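Local structure of acinetobacter secreted protease CpaA (Acinetobacter nosocomialis M2, 6O38) at residues L194-I199 and N219-F224; F215-W220 and T241-A246; I236-T241 and L259-G264; T263-E268 and S282-V287. The protein is a secreted zinc metalloprotease, probably exported by type II secretion, that forms a complex with its chaperone CpaB. All coordinates share one frame; numbering follows the deposited sequence.

Contact 1: L194-I199 and N219-F224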
loop_
_atom_site.group_PDB
_atom_site.type_symbol
_atom_site.label_atom_id
_atom_site.label_comp_id
_atom_site.label_asym_id
_atom_site.label_seq_id
_atom_site.Cartn_x
_atom_site.Cartn_y
_atom_site.Cartn_z
ATOM N N LEU A 194 -14.929 6.492 -20.871
ATOM C CA LEU A 194 -15.230 6.165 -22.255
ATOM C C LEU A 194 -15.733 4.734 -22.342
ATOM O O LEU A 194 -15.184 3.833 -21.702
ATOM C CB LEU A 194 -13.998 6.329 -23.157
ATOM C CG LEU A 194 -13.437 7.737 -23.355
ATOM C CD1 LEU A 194 -12.192 7.689 -24.228
ATOM C CD2 LEU A 194 -14.488 8.650 -23.967
ATOM N N ASN A 195 -16.780 4.531 -23.135
ATOM C CA ASN A 195 -17.225 3.193 -23.493
ATOM C C ASN A 195 -16.499 2.765 -24.760
ATOM O O ASN A 195 -16.459 3.516 -25.741
ATOM C CB ASN A 195 -18.740 3.158 -23.698
ATOM C CG ASN A 195 -19.506 3.467 -22.427
ATOM O OD1 ASN A 195 -19.114 3.051 -21.336
ATOM N ND2 ASN A 195 -20.603 4.203 -22.561
ATOM N N VAL A 196 -15.915 1.565 -24.732
ATOM C CA VAL A 196 -15.085 1.111 -25.843
ATOM C C VAL A 196 -15.871 1.033 -27.146
ATOM O O VAL A 196 -15.277 1.089 -28.229
ATOM C CB VAL A 196 -14.428 -0.242 -25.496
ATOM C CG1 VAL A 196 -15.431 -1.383 -25.617
ATOM C CG2 VAL A 196 -13.210 -0.477 -26.372
ATOM N N GLN A 197 -17.199 0.912 -27.073
ATOM C CA GLN A 197 -18.016 0.937 -28.280
ATOM C C GLN A 197 -17.968 2.292 -28.974
ATOM O O GLN A 197 -18.203 2.365 -30.184
ATOM C CB GLN A 197 -19.466 0.577 -27.945
ATOM C CG GLN A 197 -20.221 1.673 -27.202
ATOM C CD GLN A 197 -21.625 1.259 -26.804
ATOM O OE1 GLN A 197 -22.258 0.441 -27.472
ATOM N NE2 GLN A 197 -22.122 1.829 -25.711
ATOM N N GLN A 198 -17.666 3.362 -28.236
ATOM C CA GLN A 198 -17.591 4.693 -28.825
ATOM C C GLN A 198 -16.300 4.907 -29.606
ATOM O O GLN A 198 -16.293 5.657 -30.588
ATOM C CB GLN A 198 -17.720 5.753 -27.730
ATOM C CG GLN A 198 -19.034 5.698 -26.968
ATOM C CD GLN A 198 -19.041 6.598 -25.748
ATOM O OE1 GLN A 198 -18.000 7.111 -25.336
ATOM N NE2 GLN A 198 -20.216 6.790 -25.159
ATOM N N ILE A 199 -15.208 4.262 -29.196
ATOM C CA ILE A 199 -13.894 4.512 -29.777
ATOM C C ILE A 199 -13.367 3.340 -30.589
ATOM O O ILE A 199 -12.347 3.498 -31.282
ATOM C CB ILE A 199 -12.865 4.899 -28.694
ATOM C CG1 ILE A 199 -12.743 3.781 -27.658
ATOM C CG2 ILE A 199 -13.268 6.200 -28.020
ATOM C CD1 ILE A 199 -11.644 4.006 -26.645
ATOM N N ASN A 219 -21.248 -3.482 -25.162
ATOM C CA ASN A 219 -20.212 -2.453 -25.271
ATOM C C ASN A 219 -18.871 -3.183 -25.169
ATOM O O ASN A 219 -18.318 -3.347 -24.078
ATOM C CB ASN A 219 -20.378 -1.400 -24.183
ATOM C CG ASN A 219 -19.155 -0.519 -24.018
ATOM O OD1 ASN A 219 -18.535 -0.103 -24.996
ATOM N ND2 ASN A 219 -18.799 -0.234 -22.771
ATOM N N TRP A 220 -18.344 -3.595 -26.321
ATOM C CA TRP A 220 -17.290 -4.600 -26.316
ATOM C C TRP A 220 -16.630 -4.667 -27.684
ATOM O O TRP A 220 -17.306 -4.563 -28.711
ATOM C CB TRP A 220 -17.864 -5.974 -25.938
ATOM C CG TRP A 220 -16.855 -7.082 -25.875
ATOM C CD1 TRP A 220 -16.171 -7.506 -24.774
ATOM C CD2 TRP A 220 -16.430 -7.919 -26.958
ATOM N NE1 TRP A 220 -15.341 -8.550 -25.105
ATOM C CE2 TRP A 220 -15.481 -8.823 -26.439
ATOM C CE3 TRP A 220 -16.755 -7.989 -28.317
ATOM C CZ2 TRP A 220 -14.855 -9.784 -27.231
ATOM C CZ3 TRP A 220 -16.133 -8.944 -29.100
ATOM C CH2 TRP A 220 -15.195 -9.829 -28.555
ATOM N N VAL A 221 -15.309 -4.842 -27.683
ATOM C CA VAL A 221 -14.538 -5.165 -28.875
ATOM C C VAL A 221 -13.601 -6.312 -28.522
ATOM O O VAL A 221 -13.391 -6.637 -27.353
ATOM C CB VAL A 221 -13.746 -3.957 -29.418
ATOM C CG1 VAL A 221 -14.694 -2.859 -29.885
ATOM C CG2 VAL A 221 -12.785 -3.435 -28.365
ATOM N N SER A 222 -13.025 -6.929 -29.556
ATOM C CA SER A 222 -12.221 -8.125 -29.337
ATOM C C SER A 222 -10.797 -7.801 -28.911
ATOM O O SER A 222 -10.160 -8.612 -28.229
ATOM C CB SER A 222 -12.196 -8.981 -30.603
ATOM O OG SER A 222 -11.161 -8.556 -31.470
ATOM N N ASN A 223 -10.282 -6.635 -29.292
ATOM C CA ASN A 223 -8.927 -6.251 -28.930
ATOM C C ASN A 223 -8.833 -4.734 -28.929
ATOM O O ASN A 223 -9.630 -4.044 -29.570
ATOM C CB ASN A 223 -7.891 -6.866 -29.879
ATOM C CG ASN A 223 -8.014 -6.343 -31.294
ATOM O OD1 ASN A 223 -7.267 -5.455 -31.707
ATOM N ND2 ASN A 223 -8.957 -6.893 -32.050
ATOM N N PHE A 224 -7.846 -4.222 -28.197
ATOM C CA PHE A 224 -7.712 -2.790 -27.985
ATOM C C PHE A 224 -6.240 -2.413 -27.951
ATOM O O PHE A 224 -5.426 -3.109 -27.337
ATOM C CB PHE A 224 -8.402 -2.362 -26.683
ATOM C CG PHE A 224 -8.402 -0.882 -26.459
ATOM C CD1 PHE A 224 -9.352 -0.081 -27.071
ATOM C CD2 PHE A 224 -7.461 -0.289 -25.636
ATOM C CE1 PHE A 224 -9.360 1.284 -26.871
ATOM C CE2 PHE A 224 -7.464 1.077 -25.430
ATOM C CZ PHE A 224 -8.415 1.863 -26.050
#
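The Phe224 ring takes Ile199 at its edge: Ile199 CD1 lies near the ring plane, 3.6 Å from Phe224 CE1. Val196 reaches the same ring obliquely, with its CG2 3.9 Å from Phe224 CD1. The Trp220 indole, whose CB leaves the chain away from 194-199, has Ser222 N over one face, offset toward the rim. A third flat group, the Asn219 amide, is crossed at about a right angle by the Asn195 side chain; the two amide planes are 69° apart, and Asn195 CB sits 3.5 Å from Asn219 OD1.

That oxygen makes the polar link. Gln197 N donates to Asn219 OD1 at 2.7 Å, with 153° at the hydrogen and the donor nearly in line with the amide C=O bond. Val196 N is also near, but its N-H is badly angled and makes no bond. With CG anti to the backbone N (chi1 165°), the Asn219 amide reaches across to the short, weakly bonded helical turn at about 196-199, while its ND2 has a weak bond to Ala214 O that helps fix its rotation.

Val196, buried, divides its two methyls. CG1 lies 3.7 Å from Trp220 N, against the backbone, whereas CG2 meets Val221 CG2 at 3.6 Å and continues to the Phe224 ring. Phe215 and Ile213 of strand 210-215 close in around these apolar groups. Here the end of strand 183-195 and the short turn after it meet the loop leading to strand 223-224, part of a StcE-type beta-sandwich.

Contact 2: F215-W220 and T241-A246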
loop_
_atom_site.group_PDB
_atom_site.type_symbol
_atom_site.label_atom_id
_atom_site.label_comp_id
_atom_site.label_asym_id
_atom_site.label_seq_id
_atom_site.Cartn_x
_atom_site.Cartn_y
_atom_site.Cartn_z
ATOM N N PHE A 215 -15.531 -1.942 -20.612
ATOM C CA PHE A 215 -16.047 -3.027 -21.434
ATOM C C PHE A 215 -17.277 -3.622 -20.763
ATOM O O PHE A 215 -17.318 -3.760 -19.536
ATOM C CB PHE A 215 -14.993 -4.121 -21.643
ATOM C CG PHE A 215 -13.932 -3.774 -22.652
ATOM C CD1 PHE A 215 -13.055 -2.725 -22.431
ATOM C CD2 PHE A 215 -13.800 -4.518 -23.814
ATOM C CE1 PHE A 215 -12.074 -2.414 -23.358
ATOM C CE2 PHE A 215 -12.823 -4.213 -24.744
ATOM C CZ PHE A 215 -11.958 -3.160 -24.515
ATOM N N GLY A 216 -18.279 -3.976 -21.564
ATOM C CA GLY A 216 -19.473 -4.596 -21.025
ATOM C C GLY A 216 -20.229 -5.346 -22.098
ATOM O O GLY A 216 -19.824 -5.394 -23.261
ATOM N N ASP A 217 -21.341 -5.952 -21.690
ATOM C CA ASP A 217 -22.226 -6.590 -22.655
ATOM C C ASP A 217 -22.966 -5.519 -23.446
ATOM O O ASP A 217 -23.568 -4.608 -22.869
ATOM C CB ASP A 217 -23.208 -7.522 -21.949
ATOM C CG ASP A 217 -22.540 -8.774 -21.413
ATOM O OD1 ASP A 217 -21.445 -9.124 -21.907
ATOM O OD2 ASP A 217 -23.110 -9.413 -20.505
ATOM N N GLY A 218 -22.916 -5.625 -24.771
ATOM C CA GLY A 218 -23.389 -4.564 -25.632
ATOM C C GLY A 218 -22.420 -3.415 -25.799
ATOM O O GLY A 218 -22.738 -2.455 -26.514
ATOM N N ASN A 219 -21.248 -3.482 -25.162
ATOM C CA ASN A 219 -20.212 -2.453 -25.271
ATOM C C ASN A 219 -18.871 -3.183 -25.169
ATOM O O ASN A 219 -18.318 -3.347 -24.078
ATOM C CB ASN A 219 -20.378 -1.400 -24.183
ATOM C CG ASN A 219 -19.155 -0.519 -24.018
ATOM O OD1 ASN A 219 -18.535 -0.103 -24.996
ATOM N ND2 ASN A 219 -18.799 -0.234 -22.771
ATOM N N TRP A 220 -18.344 -3.595 -26.321
ATOM C CA TRP A 220 -17.290 -4.600 -26.316
ATOM C C TRP A 220 -16.630 -4.667 -27.684
ATOM O O TRP A 220 -17.306 -4.563 -28.711
ATOM C CB TRP A 220 -17.864 -5.974 -25.938
ATOM C CG TRP A 220 -16.855 -7.082 -25.875
ATOM C CD1 TRP A 220 -16.171 -7.506 -24.774
ATOM C CD2 TRP A 220 -16.430 -7.919 -26.958
ATOM N NE1 TRP A 220 -15.341 -8.550 -25.105
ATOM C CE2 TRP A 220 -15.481 -8.823 -26.439
ATOM C CE3 TRP A 220 -16.755 -7.989 -28.317
ATOM C CZ2 TRP A 220 -14.855 -9.784 -27.231
ATOM C CZ3 TRP A 220 -16.133 -8.944 -29.100
ATOM C CH2 TRP A 220 -15.195 -9.829 -28.555
ATOM N N THR A 241 -16.909 -5.569 -17.486
ATOM C CA THR A 241 -17.975 -6.367 -16.898
ATOM C C THR A 241 -18.596 -7.294 -17.934
ATOM O O THR A 241 -19.619 -7.931 -17.656
ATOM C CB THR A 241 -19.051 -5.471 -16.275
ATOM O OG1 THR A 241 -19.642 -4.651 -17.292
ATOM C CG2 THR A 241 -18.447 -4.581 -15.197
ATOM N N ALA A 242 -17.995 -7.384 -19.119
ATOM C CA ALA A 242 -18.529 -8.186 -20.206
ATOM C C ALA A 242 -18.369 -9.675 -19.919
ATOM O O ALA A 242 -17.496 -10.104 -19.158
ATOM C CB ALA A 242 -17.835 -7.832 -21.521
ATOM N N THR A 243 -19.238 -10.469 -20.548
ATOM C CA THR A 243 -19.173 -11.918 -20.391
ATOM C C THR A 243 -17.941 -12.493 -21.080
ATOM O O THR A 243 -17.222 -13.317 -20.504
ATOM C CB THR A 243 -20.445 -12.559 -20.949
ATOM O OG1 THR A 243 -21.588 -12.034 -20.264
ATOM C CG2 THR A 243 -20.402 -14.070 -20.772
ATOM N N TRP A 244 -17.678 -12.065 -22.310
ATOM C CA TRP A 244 -16.623 -12.645 -23.129
ATOM C C TRP A 244 -15.341 -11.836 -22.998
ATOM O O TRP A 244 -15.370 -10.601 -22.976
ATOM C CB TRP A 244 -17.056 -12.720 -24.593
ATOM C CG TRP A 244 -18.290 -13.542 -24.774
ATOM C CD1 TRP A 244 -19.566 -13.083 -24.926
ATOM C CD2 TRP A 244 -18.373 -14.971 -24.778
ATOM N NE1 TRP A 244 -20.437 -14.139 -25.045
ATOM C CE2 TRP A 244 -19.729 -15.310 -24.955
ATOM C CE3 TRP A 244 -17.432 -15.998 -24.657
ATOM C CZ2 TRP A 244 -20.167 -16.632 -25.015
ATOM C CZ3 TRP A 244 -17.868 -17.308 -24.717
ATOM C CH2 TRP A 244 -19.222 -17.614 -24.895
ATOM N N SER A 245 -14.219 -12.543 -22.905
ATOM C CA SER A 245 -12.928 -11.908 -22.708
ATOM C C SER A 245 -12.530 -11.071 -23.922
ATOM O O SER A 245 -13.041 -11.242 -25.032
ATOM C CB SER A 245 -11.852 -12.959 -22.433
ATOM O OG SER A 245 -12.183 -13.745 -21.301
ATOM N N ALA A 246 -11.594 -10.155 -23.688
ATOM C CA ALA A 246 -10.992 -9.356 -24.743
ATOM C C ALA A 246 -9.499 -9.258 -24.466
ATOM O O ALA A 246 -9.037 -9.518 -23.353
ATOM C CB ALA A 246 -11.621 -7.960 -24.837
HETATM O O HOH W 1 -21.968 -5.732 -18.429
#
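Phe215 O accepts the N-H of Thr241 at 2.8 Å and 172°, the donor standing above the carbonyl plane. The two segments are the loops that follow the neighbouring parallel strands 210-215 and 235-240 of the StcE-type beta-sandwich, and the first of them folds into a type II beta turn from Gly216 to Asn219. Gly218 occupies the third position of that turn, with the positive phi it requires.

At the turn's second position, the Asp217 carboxylate holds Thr243 with both oxygens. OD1 receives Thr243 N at 2.9 Å and 168°, on its syn side though somewhat out of the carboxylate plane; OD2 uses its syn lone pair for Thr243 OG1 at 3.0 Å. The threonine hydroxyl stands beside its own backbone N (chi1 -58°), and this brings both donors to one side, facing the acid. A water molecule lies 2.8 Å from Thr241 OG1 and also accepts a weak bond from Asp217 N, so it bridges the two loops.

Next to these polar groups Ala242 packs against the turn: its CB sits 3.5 Å from Gly216 C and 3.7 Å from Trp220 CD1. Farther along, Ala246 CB lies obliquely to the rings of Phe215 and Trp220. The indole runs along the second loop: Trp220 NE1 makes a weak, bent bond to Trp244 O at 3.0 Å, and Ser245 O comes to the edge of the indole, near its plane, 3.2 Å from Trp220 CZ2.

Contact 3: I236-T241 and L259-G264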
loop_
_atom_site.group_PDB
_atom_site.type_symbol
_atom_site.label_atom_id
_atom_site.label_comp_id
_atom_site.label_asym_id
_atom_site.label_seq_id
_atom_site.Cartn_x
_atom_site.Cartn_y
_atom_site.Cartn_z
ATOM N N ILE A 236 -4.280 5.263 -18.086
ATOM C CA ILE A 236 -5.433 4.638 -18.720
ATOM C C ILE A 236 -5.833 3.434 -17.882
ATOM O O ILE A 236 -5.016 2.533 -17.655
ATOM C CB ILE A 236 -5.142 4.210 -20.169
ATOM C CG1 ILE A 236 -4.940 5.435 -21.062
ATOM C CG2 ILE A 236 -6.264 3.333 -20.705
ATOM C CD1 ILE A 236 -4.637 5.086 -22.501
ATOM N N ILE A 237 -7.079 3.421 -17.419
ATOM C CA ILE A 237 -7.658 2.281 -16.717
ATOM C C ILE A 237 -8.619 1.585 -17.669
ATOM O O ILE A 237 -9.463 2.235 -18.296
ATOM C CB ILE A 237 -8.371 2.711 -15.424
ATOM C CG1 ILE A 237 -7.370 3.317 -14.439
ATOM C CG2 ILE A 237 -9.087 1.528 -14.790
ATOM C CD1 ILE A 237 -8.008 3.881 -13.189
ATOM N N ILE A 238 -8.485 0.266 -17.779
ATOM C CA ILE A 238 -9.344 -0.550 -18.629
ATOM C C ILE A 238 -10.109 -1.508 -17.728
ATOM O O ILE A 238 -9.502 -2.313 -17.010
ATOM C CB ILE A 238 -8.538 -1.310 -19.695
ATOM C CG1 ILE A 238 -7.741 -0.324 -20.554
ATOM C CG2 ILE A 238 -9.462 -2.146 -20.565
ATOM C CD1 ILE A 238 -6.926 -0.979 -21.647
ATOM N N LYS A 239 -11.438 -1.426 -17.772
ATOM C CA LYS A 239 -12.310 -2.233 -16.933
ATOM C C LYS A 239 -13.265 -3.035 -17.804
ATOM O O LYS A 239 -13.623 -2.618 -18.910
ATOM C CB LYS A 239 -13.142 -1.362 -15.980
ATOM C CG LYS A 239 -12.366 -0.588 -14.935
ATOM C CD LYS A 239 -13.311 0.352 -14.199
ATOM C CE LYS A 239 -12.579 1.262 -13.229
ATOM N NZ LYS A 239 -13.527 2.150 -12.496
ATOM N N SER A 240 -13.674 -4.195 -17.297
ATOM C CA SER A 240 -14.615 -5.040 -18.015
ATOM C C SER A 240 -15.649 -5.612 -17.059
ATOM O O SER A 240 -15.313 -6.079 -15.967
ATOM C CB SER A 240 -13.906 -6.188 -18.740
ATOM O OG SER A 240 -14.846 -7.061 -19.342
ATOM N N THR A 241 -16.909 -5.569 -17.486
ATOM C CA THR A 241 -17.975 -6.367 -16.898
ATOM C C THR A 241 -18.596 -7.294 -17.934
ATOM O O THR A 241 -19.619 -7.931 -17.656
ATOM C CB THR A 241 -19.051 -5.471 -16.275
ATOM O OG1 THR A 241 -19.642 -4.651 -17.292
ATOM C CG2 THR A 241 -18.447 -4.581 -15.197
ATOM N N LEU A 259 -2.127 -9.923 -21.573
ATOM C CA LEU A 259 -3.057 -8.884 -21.131
ATOM C C LEU A 259 -4.481 -9.210 -21.579
ATOM O O LEU A 259 -5.093 -8.497 -22.374
ATOM C CB LEU A 259 -2.609 -7.523 -21.656
ATOM C CG LEU A 259 -1.137 -7.164 -21.454
ATOM C CD1 LEU A 259 -0.827 -5.808 -22.069
ATOM C CD2 LEU A 259 -0.774 -7.183 -19.978
ATOM N N THR A 260 -5.014 -10.310 -21.052
ATOM C CA THR A 260 -6.376 -10.726 -21.356
ATOM C C THR A 260 -7.344 -10.063 -20.384
ATOM O O THR A 260 -7.119 -10.069 -19.169
ATOM C CB THR A 260 -6.511 -12.248 -21.291
ATOM O OG1 THR A 260 -5.666 -12.845 -22.282
ATOM C CG2 THR A 260 -7.950 -12.671 -21.546
ATOM N N LEU A 261 -8.419 -9.493 -20.924
ATOM C CA LEU A 261 -9.391 -8.730 -20.146
ATOM C C LEU A 261 -10.635 -9.591 -19.953
ATOM O O LEU A 261 -11.469 -9.708 -20.854
ATOM C CB LEU A 261 -9.720 -7.420 -20.856
ATOM C CG LEU A 261 -10.640 -6.438 -20.135
ATOM C CD1 LEU A 261 -9.935 -5.816 -18.940
ATOM C CD2 LEU A 261 -11.127 -5.370 -21.097
ATOM N N LYS A 262 -10.760 -10.192 -18.773
ATOM C CA LYS A 262 -11.880 -11.060 -18.451
ATOM C C LYS A 262 -12.926 -10.297 -17.643
ATOM O O LYS A 262 -12.771 -9.115 -17.325
ATOM C CB LYS A 262 -11.402 -12.299 -17.693
ATOM C CG LYS A 262 -10.381 -13.137 -18.442
ATOM C CD LYS A 262 -9.958 -14.345 -17.621
ATOM C CE LYS A 262 -9.326 -13.923 -16.302
ATOM N NZ LYS A 262 -8.213 -12.952 -16.497
ATOM N N THR A 263 -14.016 -10.991 -17.316
ATOM C CA THR A 263 -15.075 -10.403 -16.506
ATOM C C THR A 263 -14.534 -9.972 -15.148
ATOM O O THR A 263 -13.940 -10.771 -14.420
ATOM C CB THR A 263 -16.219 -11.403 -16.325
ATOM O OG1 THR A 263 -16.605 -11.924 -17.603
ATOM C CG2 THR A 263 -17.418 -10.729 -15.675
ATOM N N GLY A 264 -14.747 -8.701 -14.810
ATOM C CA GLY A 264 -14.287 -8.151 -13.554
ATOM C C GLY A 264 -12.832 -7.735 -13.520
ATOM O O GLY A 264 -12.391 -7.179 -12.506
#
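Ser240 and Leu261 bury the most surface here, with Ile238 next. Ser240 CB, directed at the 259-264 segment, rests 3.6 Å from Leu261 CG and 3.4 Å from Lys262 O. The methylene of the serine makes the closest contacts; its hydroxyl, anti to the backbone N (chi1 175°), is hydrogen-bonded to Ala242 N just beyond the strand.

Leu261 puts both methyls against the strand. CD2 is wedged between Ile238 CG2 and Ser240 CB, 3.7 Å from each, and CD1 lies near Ile238 O. The Ile238 and Leu261 side chains cross at a slant, with the CG2 branch of the isoleucine making the contact.

Past Leu261 the chain bends in until Gly264 N donates to Ser240 O at 2.9 Å. This bond is bent, 138° at the hydrogen, and its donor stands above the carbonyl plane. It is the one hydrogen bond between the segments; the touching parts run 55° apart and no strand pairing forms between them. Beside it Thr263 CG2 approaches Thr241 O, while Thr263 OG1 bonds to Ala242 O.

In the sandwich, strand 235-240 runs between strand 210-215, parallel to it, and antiparallel strand 266-272. Strand 260-261 is an outer member of the small sheet with 223-224 and 246-248, and Phe215 of strand 210-215 touches both Ser240 and Leu261.

Contact 4: T263-E268 and S282-V287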
loop_
_atom_site.group_PDB
_atom_site.type_symbol
_atom_site.label_atom_id
_atom_site.label_comp_id
_atom_site.label_asym_id
_atom_site.label_seq_id
_atom_site.Cartn_x
_atom_site.Cartn_y
_atom_site.Cartn_z
ATOM N N THR A 263 -14.016 -10.991 -17.316
ATOM C CA THR A 263 -15.075 -10.403 -16.506
ATOM C C THR A 263 -14.534 -9.972 -15.148
ATOM O O THR A 263 -13.940 -10.771 -14.420
ATOM C CB THR A 263 -16.219 -11.403 -16.325
ATOM O OG1 THR A 263 -16.605 -11.924 -17.603
ATOM C CG2 THR A 263 -17.418 -10.729 -15.675
ATOM N N GLY A 264 -14.747 -8.701 -14.810
ATOM C CA GLY A 264 -14.287 -8.151 -13.554
ATOM C C GLY A 264 -12.832 -7.735 -13.520
ATOM O O GLY A 264 -12.391 -7.179 -12.506
ATOM N N ASP A 265 -12.072 -7.982 -14.584
ATOM C CA ASP A 265 -10.663 -7.619 -14.596
ATOM C C ASP A 265 -10.486 -6.107 -14.721
ATOM O O ASP A 265 -11.366 -5.382 -15.196
ATOM C CB ASP A 265 -9.933 -8.318 -15.744
ATOM C CG ASP A 265 -9.662 -9.782 -15.460
ATOM O OD1 ASP A 265 -10.022 -10.255 -14.360
ATOM O OD2 ASP A 265 -9.082 -10.458 -16.336
ATOM N N GLN A 266 -9.320 -5.638 -14.282
ATOM C CA GLN A 266 -8.955 -4.231 -14.392
ATOM C C GLN A 266 -7.459 -4.115 -14.643
ATOM O O GLN A 266 -6.658 -4.741 -13.942
ATOM C CB GLN A 266 -9.349 -3.454 -13.130
ATOM C CG GLN A 266 -9.096 -1.960 -13.228
ATOM C CD GLN A 266 -9.585 -1.199 -12.013
ATOM O OE1 GLN A 266 -10.788 -1.090 -11.779
ATOM N NE2 GLN A 266 -8.652 -0.688 -11.216
ATOM N N TYR A 267 -7.093 -3.311 -15.637
ATOM C CA TYR A 267 -5.706 -3.007 -15.950
ATOM C C TYR A 267 -5.485 -1.505 -15.853
ATOM O O TYR A 267 -6.370 -0.715 -16.197
ATOM C CB TYR A 267 -5.327 -3.493 -17.354
ATOM C CG TYR A 267 -5.230 -4.996 -17.502
ATOM C CD1 TYR A 267 -6.371 -5.776 -17.631
ATOM C CD2 TYR A 267 -3.996 -5.631 -17.530
ATOM C CE1 TYR A 267 -6.287 -7.148 -17.774
ATOM C CE2 TYR A 267 -3.899 -7.003 -17.672
ATOM C CZ TYR A 267 -5.048 -7.756 -17.795
ATOM O OH TYR A 267 -4.956 -9.121 -17.934
ATOM N N GLU A 268 -4.301 -1.115 -15.390
ATOM C CA GLU A 268 -3.924 0.287 -15.291
ATOM C C GLU A 268 -2.576 0.485 -15.964
ATOM O O GLU A 268 -1.639 -0.282 -15.722
ATOM C CB GLU A 268 -3.866 0.749 -13.831
ATOM C CG GLU A 268 -3.950 2.256 -13.654
ATOM C CD GLU A 268 -4.006 2.671 -12.197
ATOM O OE1 GLU A 268 -3.921 3.887 -11.918
ATOM O OE2 GLU A 268 -4.135 1.783 -11.328
ATOM N N SER A 282 -0.708 -2.025 -12.905
ATOM C CA SER A 282 -1.724 -2.793 -12.197
ATOM C C SER A 282 -2.343 -3.793 -13.161
ATOM O O SER A 282 -2.748 -3.420 -14.266
ATOM C CB SER A 282 -2.802 -1.872 -11.610
ATOM O OG SER A 282 -3.889 -2.617 -11.089
ATOM N N SER A 283 -2.421 -5.052 -12.738
ATOM C CA SER A 283 -2.948 -6.126 -13.565
ATOM C C SER A 283 -3.509 -7.211 -12.658
ATOM O O SER A 283 -3.062 -7.347 -11.514
ATOM C CB SER A 283 -1.864 -6.707 -14.484
ATOM O OG SER A 283 -0.732 -7.119 -13.740
ATOM N N PRO A 284 -4.477 -7.991 -13.133
ATOM C CA PRO A 284 -5.094 -9.006 -12.272
ATOM C C PRO A 284 -4.168 -10.186 -12.017
ATOM O O PRO A 284 -3.212 -10.443 -12.752
ATOM C CB PRO A 284 -6.334 -9.445 -13.064
ATOM C CG PRO A 284 -6.547 -8.380 -14.095
ATOM C CD PRO A 284 -5.189 -7.851 -14.413
ATOM N N THR A 285 -4.477 -10.908 -10.942
ATOM C CA THR A 285 -3.773 -12.130 -10.570
ATOM C C THR A 285 -4.805 -13.207 -10.279
ATOM O O THR A 285 -5.634 -13.045 -9.378
ATOM C CB THR A 285 -2.873 -11.911 -9.349
ATOM O OG1 THR A 285 -1.909 -10.889 -9.635
ATOM C CG2 THR A 285 -2.151 -13.200 -8.979
ATOM N N LYS A 286 -4.759 -14.299 -11.037
ATOM C CA LYS A 286 -5.605 -15.450 -10.756
ATOM C C LYS A 286 -5.019 -16.235 -9.590
ATOM O O LYS A 286 -3.841 -16.609 -9.614
ATOM C CB LYS A 286 -5.732 -16.340 -11.992
ATOM C CG LYS A 286 -6.593 -17.578 -11.788
ATOM C CD LYS A 286 -6.722 -18.371 -13.080
ATOM C CE LYS A 286 -7.560 -19.626 -12.884
ATOM N NZ LYS A 286 -8.795 -19.361 -12.095
ATOM N N VAL A 287 -5.835 -16.478 -8.569
ATOM C CA VAL A 287 -5.384 -17.105 -7.332
ATOM C C VAL A 287 -6.183 -18.380 -7.113
ATOM O O VAL A 287 -7.417 -18.342 -7.022
ATOM C CB VAL A 287 -5.528 -16.159 -6.129
ATOM C CG1 VAL A 287 -5.166 -16.882 -4.841
ATOM C CG2 VAL A 287 -4.658 -14.927 -6.317
#
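Strands 266-272 and 277-288 run antiparallel here, with Glu268 and Ser282 as a hydrogen-bonded pair: Glu268 N donates to Ser282 O at 3.0 Å and 165°, and the return bond from Ser282 N to Glu268 O is weak at 3.4 Å. Tyr267 CA adds a C-H...O contact to Ser282 O. The side chains of Glu268 and Ser282 stand on the same face, their CB atoms 3.6 Å apart.

Beyond this pair Pro284 takes over. Its CD lies over one face of the Tyr267 ring, a CH-pi contact 3.6 Å from the ring centroid and 18° off the normal, while Ser283 CB approaches the ring obliquely, 3.8 Å from Tyr267 CE2. This is the open end of a beta hairpin in the StcE-type sandwich, where the partners part beyond the regular pairing. Tyr267 OH is hydrogen-bonded to Thr260 O, which should help hold the outer end of the ring. Next to the tyrosine, Asp265 CG sits 3.7 Å from Pro284 CG, its side chain crossing the proline at about a right angle, and Asp265 OD2 forms a salt bridge with Lys262.

Glu268 OE1 pairs with Arg235, and Ser282 OG is hydrogen-bonded to Asn124 and Asp122 of the chaperone CpaB; Asn124 of CpaB also donates to Gln266 O.

In the fold
Along the chain contact 1 hands over to contact 2 at Asn219 and Trp220, contacts 2 and 3 interleave and share Thr241, and contact 4 starts on Thr263 and Gly264, where contact 3 ends. Centres of contacts 1 and 2 lie about 8 Å apart, 2 and 3 about 9 Å, 3 and 4 about 7 Å, while 1 and 4 are about 18 Å apart and do not touch. The series runs from the end of strand 183-195, past parallel strands 210-215 and 235-240 of a StcE-type beta-sandwich, to the hairpin 266-272 with 277-288. Contact 4, nearest the centre of the chain, is the one that chaperone CpaB reaches; no other chain touches contacts 1 to 3.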